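Local coordinates for octenoyl-CoA reductase/carboxylase (Streptomyces sp., PDB 4A0S), which probably carries out the NADPH-dependent reductive carboxylation of 2-octenoyl-CoA that supplies an extender unit for cinnabaramide polyketide biosynthesis, at residues A[234-237]-A[238-241]; A[289-292]-A[293-296]; A[398-402]-A[403-407]. All coordinates share one frame; numbering follows the deposited sequence.

Contact 1: residues A[234-237]-A[238-241]; sequences GSYA and IQFV
The Tyr236 ring and the Gln239 amide run side by side and point the same way, their planes only 21° apart, with Gln239 NE2 coming obliquely to Tyr236 CD1 at 3.7 Å. The Phe240 ring meets the preceding turn through one flank: CD2 of Phe240 sits 3.3 Å from Tyr236 O, again obliquely, and CE2 touches Tyr236 CB at 4.0 Å. The Gln239 amide is turned so that NE2 donates back to Ser235 O at 3.3 Å, with the acceptor in the amide plane and NE2 tilted 35° out of the Ser235 carbonyl plane. CG of Gln239 lies beside the backbone N (chi1 -65°), which sends the chain back along the helix toward that carbonyl. NE2 also bonds to Val381 O, while Tyr236 OH reaches Ser199 OG and Ala383 N.

These residues belong to helix 232-243, the crossover between strands 223-226 and 247-252 in the Rossmann-type NADP-binding domain, just past Gly232 and Leu233, which bind the cofactor. Around them, Tyr207 meets the Phe240 ring edge-to-face, strand 223-226 lies against Ala237, Ile238 and Val241, and Gln220 NE2 of the second subunit donates to Phe240 O. Backbone bonds run from Ile238 N to Gly234 O and from Phe240 N to Tyr236 O. A third joins Val241 N to Ala237 O at 2.8 Å.

Contact 2: residues A[289-292]-A[293-296]; sequences VETG and RKLA. With CO8 (octanoyl-coenzyme A), chain L.
Arg293 and Val289, one helical turn apart, lie alongside each other and point the same way. The apolar part of their contact is made by Val289 CG1, which sits over one face of the guanidinium, 3.3 Å above its plane and displaced toward the rim. It approaches Arg293 NH1 to 3.5 Å. The arginine's CG is anti to the carbonyl carbon (chi1 -76°), and the chain then runs extended to NE, carrying the flat group past the valine and out to the ligand.

Charge-assisted bonds to the bound octanoyl-CoA make up the second kind. Both terminal nitrogens converge on O8A of the ligand's 3'-phosphate, which lies at the guanidinium edge in its plane: NH2 of Arg293 is 2.7 Å from O8A, and NH1 of Arg293 is 2.9 Å from it. Weak bonds of NH2 also go to O4A and the bridging O3A of the pyrophosphate, so the guanidinium lies between the 3'-phosphate and the pyrophosphate. With Arg286 also gathered round the ligand's anions, both arginines probably stay protonated.

Lys294 crosses Thr291 at a slant, and here there is only proximity: NZ stands 3.7 Å from Thr291 OG1, too far to count as a bond, and the hydroxyl's partner is Arg287 O.

The main chain supplies i to i+4 bonds, for example Arg293 N to Val289 O at 2.8 Å and Ala296 N to Gly292 O at 2.7 Å.

Through Val289, Thr291 and Leu295, helix 285-303 packs one flank on helix 316-325 of the same domain. It offers Arg293 to the octanoyl-CoA pocket, where Arg286, Tyr349 and His91 of the third subunit also hydrogen-bond the ligand.

Contact 3: residues A[398-402]-A[403-407]; sequences RVVQT and SRQVG. With NAP (NADP nicotinamide-adenine-dinucleotide phosphate), chain F.
A Schellman motif closes helix 393-401 at the edge of the NADP pocket. Arg404 N donates to Val399 O at 3.0 Å in a nearly straight bond (175°), and Ser403 N reaches Val400 O, also at 3.0 Å, from above the carbonyl plane. Ser403, the C' residue, takes the positive phi that lets the chain reverse, and its OG bonds to Lys257 NZ.

The reversal brings Gln405 back across the last helical turn. Its CB meets Val399 CG1 at 3.7 Å, while the amide crosses Val400 obliquely, OE1 of Gln405 lying 3.4 Å from Val400 CA. A bend at chi2 (-69°) turns NE2 to the cofactor's adenosine-side phosphate, where it donates to NADP O2A at 2.9 Å and more weakly to O1A. On the outer side, Thr402 and Arg404 run side by side, with Arg404 CD 3.3 Å from Thr402 OG1.

Val400 CG1 flanks the same phosphate. Gln405 contributes bent hydrogen bonds from a neutral donor; neither it nor Val400 brings a charge to this phosphate, whose negative charge is probably balanced by other groups.

Overall arrangement
Contact 1 is wholly buried, a turn of the Rossmann crossover helix held by rings, aliphatic groups, one glutamine amide and main-chain bonds; contacts 2 and 3 are only partly buried and meet ligands directly. Contact 2, its centre about 29 Å from the centre of the chain, grips octanoyl-CoA phosphates with a charged arginine, whereas contact 3, its centre about 13 Å from that point, turns a neutral amide to the NADP phosphate. Contacts 1 and 2 each lie within a helix; contact 3 spans a helix end and the loop after it. Contacts 1 and 3 touch where Ser235 OG packs 3.3 Å from Gly407 CA. Contact 2 stands apart, its nearest atoms about 14 Å from contact 1.

Contact 1: residues A[234-237]-A[238-241]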
# COMPACT_ATOMS: atom_id res chain seq x y z
N GLY A 234 12.18 21.72 -5.61
CA GLY A 234 10.87 22.24 -6.01
C GLY A 234 10.73 22.24 -7.51
O GLY A 234 9.67 21.94 -8.05
N SER A 235 11.82 22.57 -8.19
CA SER A 235 11.79 22.65 -9.64
C SER A 235 11.47 21.32 -10.28
O SER A 235 10.93 21.28 -11.38
CB SER A 235 13.12 23.16 -10.17
OG SER A 235 13.27 24.52 -9.82
N TYR A 236 11.79 20.24 -9.59
CA TYR A 236 11.39 18.92 -10.09
C TYR A 236 10.06 18.48 -9.54
O TYR A 236 9.27 17.88 -10.27
CB TYR A 236 12.45 17.87 -9.81
CG TYR A 236 13.68 18.15 -10.63
CD1 TYR A 236 13.66 18.03 -12.02
CD2 TYR A 236 14.86 18.56 -10.01
CE1 TYR A 236 14.80 18.30 -12.79
CE2 TYR A 236 16.01 18.83 -10.76
CZ TYR A 236 15.96 18.71 -12.14
OH TYR A 236 17.08 18.97 -12.88
N ALA A 237 9.83 18.77 -8.27
CA ALA A 237 8.55 18.47 -7.63
C ALA A 237 7.44 19.04 -8.50
O ALA A 237 6.47 18.35 -8.82
CB ALA A 237 8.51 19.06 -6.23
N ILE A 238 7.59 20.29 -8.91
CA ILE A 238 6.60 20.92 -9.79
C ILE A 238 6.33 20.07 -11.03
O ILE A 238 5.19 19.88 -11.42
CB ILE A 238 7.06 22.33 -10.24
CG1 ILE A 238 6.92 23.31 -9.09
CG2 ILE A 238 6.28 22.80 -11.48
CD1 ILE A 238 7.80 24.54 -9.22
N GLN A 239 7.40 19.57 -11.64
CA GLN A 239 7.26 18.83 -12.87
C GLN A 239 6.60 17.49 -12.66
O GLN A 239 5.75 17.08 -13.46
CB GLN A 239 8.61 18.66 -13.51
CG GLN A 239 9.20 19.98 -13.93
CD GLN A 239 10.36 19.74 -14.83
OE1 GLN A 239 10.20 19.26 -15.94
NE2 GLN A 239 11.55 19.98 -14.31
N PHE A 240 6.98 16.80 -11.59
CA PHE A 240 6.35 15.53 -11.27
C PHE A 240 4.87 15.73 -10.94
O PHE A 240 4.04 14.93 -11.35
CB PHE A 240 7.05 14.85 -10.13
CG PHE A 240 8.43 14.42 -10.46
CD1 PHE A 240 8.71 13.78 -11.67
CD2 PHE A 240 9.48 14.67 -9.58
CE1 PHE A 240 10.02 13.38 -11.98
CE2 PHE A 240 10.77 14.28 -9.90
CZ PHE A 240 11.03 13.63 -11.09
N VAL A 241 4.56 16.81 -10.24
CA VAL A 241 3.17 17.09 -9.90
C VAL A 241 2.39 17.33 -11.19
O VAL A 241 1.37 16.67 -11.47
CB VAL A 241 3.05 18.27 -8.93
CG1 VAL A 241 1.56 18.60 -8.70
CG2 VAL A 241 3.72 17.92 -7.59

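Contact 2: residues A[289-292]-A[293-296]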
# COMPACT_ATOMS: atom_id res chain seq x y z
N VAL A 289 -0.83 28.37 13.58
CA VAL A 289 -2.21 27.95 13.31
C VAL A 289 -2.92 28.96 12.42
O VAL A 289 -3.47 28.59 11.38
CB VAL A 289 -3.01 27.65 14.61
CG1 VAL A 289 -4.49 27.44 14.30
CG2 VAL A 289 -2.44 26.42 15.31
N GLU A 290 -2.90 30.23 12.83
CA GLU A 290 -3.52 31.30 12.04
C GLU A 290 -2.99 31.27 10.61
O GLU A 290 -3.76 31.19 9.66
CB GLU A 290 -3.27 32.68 12.64
CG GLU A 290 -3.89 32.92 14.00
CD GLU A 290 -3.32 34.17 14.66
OE1 GLU A 290 -2.28 34.06 15.34
OE2 GLU A 290 -3.90 35.26 14.47
N THR A 291 -1.67 31.33 10.48
CA THR A 291 -1.00 31.35 9.18
C THR A 291 -1.29 30.08 8.39
O THR A 291 -1.61 30.15 7.21
CB THR A 291 0.52 31.55 9.33
OG1 THR A 291 0.76 32.78 10.03
CG2 THR A 291 1.20 31.62 7.96
N GLY A 292 -1.21 28.92 9.05
CA GLY A 292 -1.56 27.65 8.42
C GLY A 292 -2.96 27.73 7.84
O GLY A 292 -3.19 27.35 6.69
N ARG A 293 -3.87 28.26 8.65
CA ARG A 293 -5.25 28.51 8.22
C ARG A 293 -5.32 29.43 7.01
O ARG A 293 -6.03 29.12 6.05
CB ARG A 293 -6.07 29.08 9.37
CG ARG A 293 -6.47 28.07 10.41
CD ARG A 293 -6.79 28.75 11.72
NE ARG A 293 -7.75 27.98 12.51
CZ ARG A 293 -8.06 28.25 13.77
NH1 ARG A 293 -7.48 29.26 14.40
NH2 ARG A 293 -8.95 27.50 14.40
N LYS A 294 -4.60 30.55 7.05
CA LYS A 294 -4.51 31.45 5.89
C LYS A 294 -3.96 30.72 4.68
O LYS A 294 -4.47 30.87 3.57
CB LYS A 294 -3.62 32.66 6.18
CG LYS A 294 -4.18 33.67 7.18
CD LYS A 294 -3.59 35.07 6.91
CE LYS A 294 -2.94 35.68 8.15
NZ LYS A 294 -1.59 35.08 8.44
N LEU A 295 -2.92 29.92 4.91
CA LEU A 295 -2.27 29.18 3.86
C LEU A 295 -3.23 28.18 3.23
O LEU A 295 -3.37 28.12 2.02
CB LEU A 295 -1.02 28.48 4.40
CG LEU A 295 -0.23 27.63 3.42
CD1 LEU A 295 0.18 28.42 2.19
CD2 LEU A 295 0.97 27.06 4.12
N ALA A 296 -3.90 27.41 4.08
CA ALA A 296 -4.95 26.49 3.63
C ALA A 296 -6.02 27.23 2.84
O ALA A 296 -6.36 26.81 1.73
CB ALA A 296 -5.57 25.76 4.81
N1A CO8 L . -14.68 28.65 25.03
C2A CO8 L . -15.44 28.74 23.94
N3A CO8 L . -14.93 28.53 22.73
C4A CO8 L . -13.62 28.23 22.58
C5A CO8 L . -12.81 28.13 23.70
C6A CO8 L . -13.37 28.36 24.96
N6A CO8 L . -12.63 28.28 26.06
N7A CO8 L . -11.58 27.83 23.28
C8A CO8 L . -11.62 27.73 21.95
N9A CO8 L . -12.86 27.98 21.51
C1B CO8 L . -13.32 27.95 20.08
C2B CO8 L . -12.82 29.09 19.18
O2B CO8 L . -13.88 29.52 18.31
C3B CO8 L . -11.69 28.45 18.37
O3B CO8 L . -11.61 29.00 17.06
P3B CO8 L . -10.28 29.78 16.57
O7A CO8 L . -10.05 30.94 17.68
O8A CO8 L . -9.05 28.74 16.74
O9A CO8 L . -10.43 30.29 15.19
C4B CO8 L . -12.16 27.01 18.24
O4B CO8 L . -12.78 26.71 19.52
C5B CO8 L . -10.96 26.09 17.91
O5B CO8 L . -11.39 24.75 17.54
P1A CO8 L . -11.92 24.40 16.03
O1A CO8 L . -12.09 22.77 16.00
O2A CO8 L . -13.18 25.11 15.68
O3A CO8 L . -10.74 24.79 14.96
P2A CO8 L . -9.79 23.71 14.18
O4A CO8 L . -8.57 24.60 13.62
O5A CO8 L . -10.44 22.90 13.10
O6A CO8 L . -9.12 22.78 15.32
CBP CO8 L . -8.47 20.71 16.43
CCP CO8 L . -8.96 21.36 15.14
CDP CO8 L . -7.10 21.30 16.77
CEP CO8 L . -8.36 19.20 16.18
CAP CO8 L . -9.51 21.04 17.55
OAP CO8 L . -10.84 20.71 17.11
C9P CO8 L . -9.24 20.25 18.84
O9P CO8 L . -8.28 20.52 19.58
N8P CO8 L . -10.13 19.28 19.04
C7P CO8 L . -10.06 18.34 20.16
C6P CO8 L . -8.89 17.39 19.91
C5P CO8 L . -8.36 16.92 21.26
O5P CO8 L . -7.52 17.58 21.88
N4P CO8 L . -8.89 15.79 21.72
C3P CO8 L . -9.90 15.02 20.97
C2P CO8 L . -10.03 13.66 21.63
S1P CO8 L . -8.71 12.48 21.13
C1' CO8 L . -9.53 11.09 21.71
O1' CO8 L . -9.47 10.82 22.91
C2' CO8 L . -10.28 10.35 20.80
C3' CO8 L . -10.98 9.21 21.17
C4' CO8 L . -11.70 8.42 20.26
C5' CO8 L . -11.82 8.97 18.84
C6' CO8 L . -12.86 8.16 18.04
C7' CO8 L . -13.17 8.95 16.78
C8' CO8 L . -14.12 8.15 15.90

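Contact 3: residues A[398-402]-A[403-407]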
# COMPACT_ATOMS: atom_id res chain seq x y z
N ARG A 398 28.47 28.85 -3.31
CA ARG A 398 28.08 30.07 -2.63
C ARG A 398 26.76 30.58 -3.17
O ARG A 398 25.90 31.03 -2.41
CB ARG A 398 29.18 31.13 -2.83
CG ARG A 398 28.93 32.46 -2.15
CD ARG A 398 28.90 32.30 -0.65
NE ARG A 398 28.88 33.59 0.03
CZ ARG A 398 28.60 33.76 1.32
NH1 ARG A 398 28.30 32.71 2.08
NH2 ARG A 398 28.60 34.98 1.84
N VAL A 399 26.59 30.53 -4.48
CA VAL A 399 25.33 30.98 -5.09
C VAL A 399 24.16 30.25 -4.44
O VAL A 399 23.22 30.88 -3.99
CB VAL A 399 25.34 30.78 -6.63
CG1 VAL A 399 23.91 30.73 -7.17
CG2 VAL A 399 26.15 31.89 -7.31
N VAL A 400 24.24 28.92 -4.40
CA VAL A 400 23.21 28.10 -3.78
C VAL A 400 23.10 28.38 -2.29
O VAL A 400 22.01 28.52 -1.76
CB VAL A 400 23.44 26.60 -4.03
CG1 VAL A 400 22.44 25.74 -3.20
CG2 VAL A 400 23.29 26.31 -5.51
N GLN A 401 24.24 28.49 -1.62
CA GLN A 401 24.25 28.87 -0.21
C GLN A 401 23.47 30.16 0.04
O GLN A 401 22.72 30.26 1.00
CB GLN A 401 25.66 29.01 0.32
CG GLN A 401 25.66 29.30 1.82
CD GLN A 401 27.05 29.39 2.38
OE1 GLN A 401 27.96 29.81 1.70
NE2 GLN A 401 27.20 29.01 3.63
N THR A 402 23.67 31.15 -0.82
CA THR A 402 23.08 32.46 -0.62
C THR A 402 21.71 32.57 -1.30
O THR A 402 21.14 33.64 -1.41
CB THR A 402 24.02 33.57 -1.09
OG1 THR A 402 24.37 33.32 -2.45
CG2 THR A 402 25.29 33.58 -0.25
N SER A 403 21.20 31.42 -1.76
CA SER A 403 19.87 31.31 -2.34
C SER A 403 19.68 32.29 -3.50
O SER A 403 18.60 32.86 -3.69
CB SER A 403 18.79 31.46 -1.25
OG SER A 403 17.47 31.32 -1.78
N ARG A 404 20.72 32.44 -4.31
CA ARG A 404 20.69 33.36 -5.44
C ARG A 404 20.29 32.67 -6.72
O ARG A 404 20.16 33.31 -7.76
CB ARG A 404 22.05 34.03 -5.61
CG ARG A 404 22.37 35.09 -4.55
CD ARG A 404 23.76 35.66 -4.75
NE ARG A 404 23.90 36.38 -6.01
CZ ARG A 404 23.42 37.60 -6.23
NH1 ARG A 404 22.77 38.24 -5.28
NH2 ARG A 404 23.59 38.18 -7.42
N GLN A 405 20.11 31.35 -6.64
CA GLN A 405 19.72 30.56 -7.79
C GLN A 405 18.25 30.15 -7.75
O GLN A 405 17.62 30.17 -6.71
CB GLN A 405 20.58 29.30 -7.84
CG GLN A 405 19.99 28.08 -7.14
CD GLN A 405 19.92 28.19 -5.62
OE1 GLN A 405 20.29 29.20 -5.02
NE2 GLN A 405 19.45 27.12 -5.00
N VAL A 406 17.72 29.81 -8.91
CA VAL A 406 16.52 29.02 -8.96
C VAL A 406 16.94 27.74 -9.68
O VAL A 406 17.96 27.73 -10.38
CB VAL A 406 15.38 29.75 -9.69
CG1 VAL A 406 15.06 31.03 -8.94
CG2 VAL A 406 15.75 30.04 -11.16
N GLY A 407 16.17 26.68 -9.47
CA GLY A 407 16.48 25.42 -10.09
C GLY A 407 17.85 24.94 -9.67
O GLY A 407 18.19 24.95 -8.48
PA NAP F . 17.79 24.83 -3.13
O1A NAP F . 17.98 24.57 -4.67
O2A NAP F . 18.64 25.90 -2.52
O5B NAP F . 16.31 25.20 -2.95
C5B NAP F . 15.84 25.34 -1.62
C4B NAP F . 14.65 26.28 -1.68
O4B NAP F . 14.17 26.37 -0.33
C3B NAP F . 15.02 27.71 -2.13
O3B NAP F . 14.38 27.89 -3.38
C2B NAP F . 14.29 28.62 -1.15
O2B NAP F . 12.96 28.90 -1.57
C1B NAP F . 14.21 27.81 0.09
N9A NAP F . 15.46 28.01 0.86
C8A NAP F . 16.71 28.23 0.41
N7A NAP F . 17.56 28.32 1.44
C5A NAP F . 16.84 28.14 2.53
C6A NAP F . 17.16 28.15 3.87
N6A NAP F . 18.43 28.32 4.24
N1A NAP F . 16.19 27.94 4.75
C2A NAP F . 14.94 27.72 4.36
N3A NAP F . 14.58 27.73 3.10
C4A NAP F . 15.52 27.94 2.17
O3 NAP F . 18.02 23.48 -2.30
PN NAP F . 17.33 22.08 -2.69
O1N NAP F . 18.42 21.40 -3.59
O2N NAP F . 15.93 22.21 -3.23
O5D NAP F . 17.38 21.42 -1.23
C5D NAP F . 16.47 21.96 -0.28
C4D NAP F . 16.68 21.16 0.97
O4D NAP F . 16.42 19.76 0.62
C3D NAP F . 18.13 21.20 1.47
O3D NAP F . 17.98 21.25 2.90
C2D NAP F . 18.71 19.87 1.03
O2D NAP F . 19.77 19.43 1.91
C1D NAP F . 17.49 19.01 1.26
N1N NAP F . 17.57 17.92 0.32
C2N NAP F . 17.39 16.64 0.82
C3N NAP F . 17.46 15.63 -0.09
C7N NAP F . 17.28 14.26 0.45
O7N NAP F . 16.97 14.06 1.63
N7N NAP F . 17.53 13.34 -0.44
C4N NAP F . 17.71 15.85 -1.45
C5N NAP F . 17.88 17.12 -1.97
C6N NAP F . 17.80 18.17 -1.07
P2B NAP F . 12.27 30.16 -0.83
O1X NAP F . 11.07 30.36 -1.92
O2X NAP F . 11.66 29.73 0.60
O3X NAP F . 13.38 31.18 -0.84
O HOH W 1 18.80 28.29 -2.04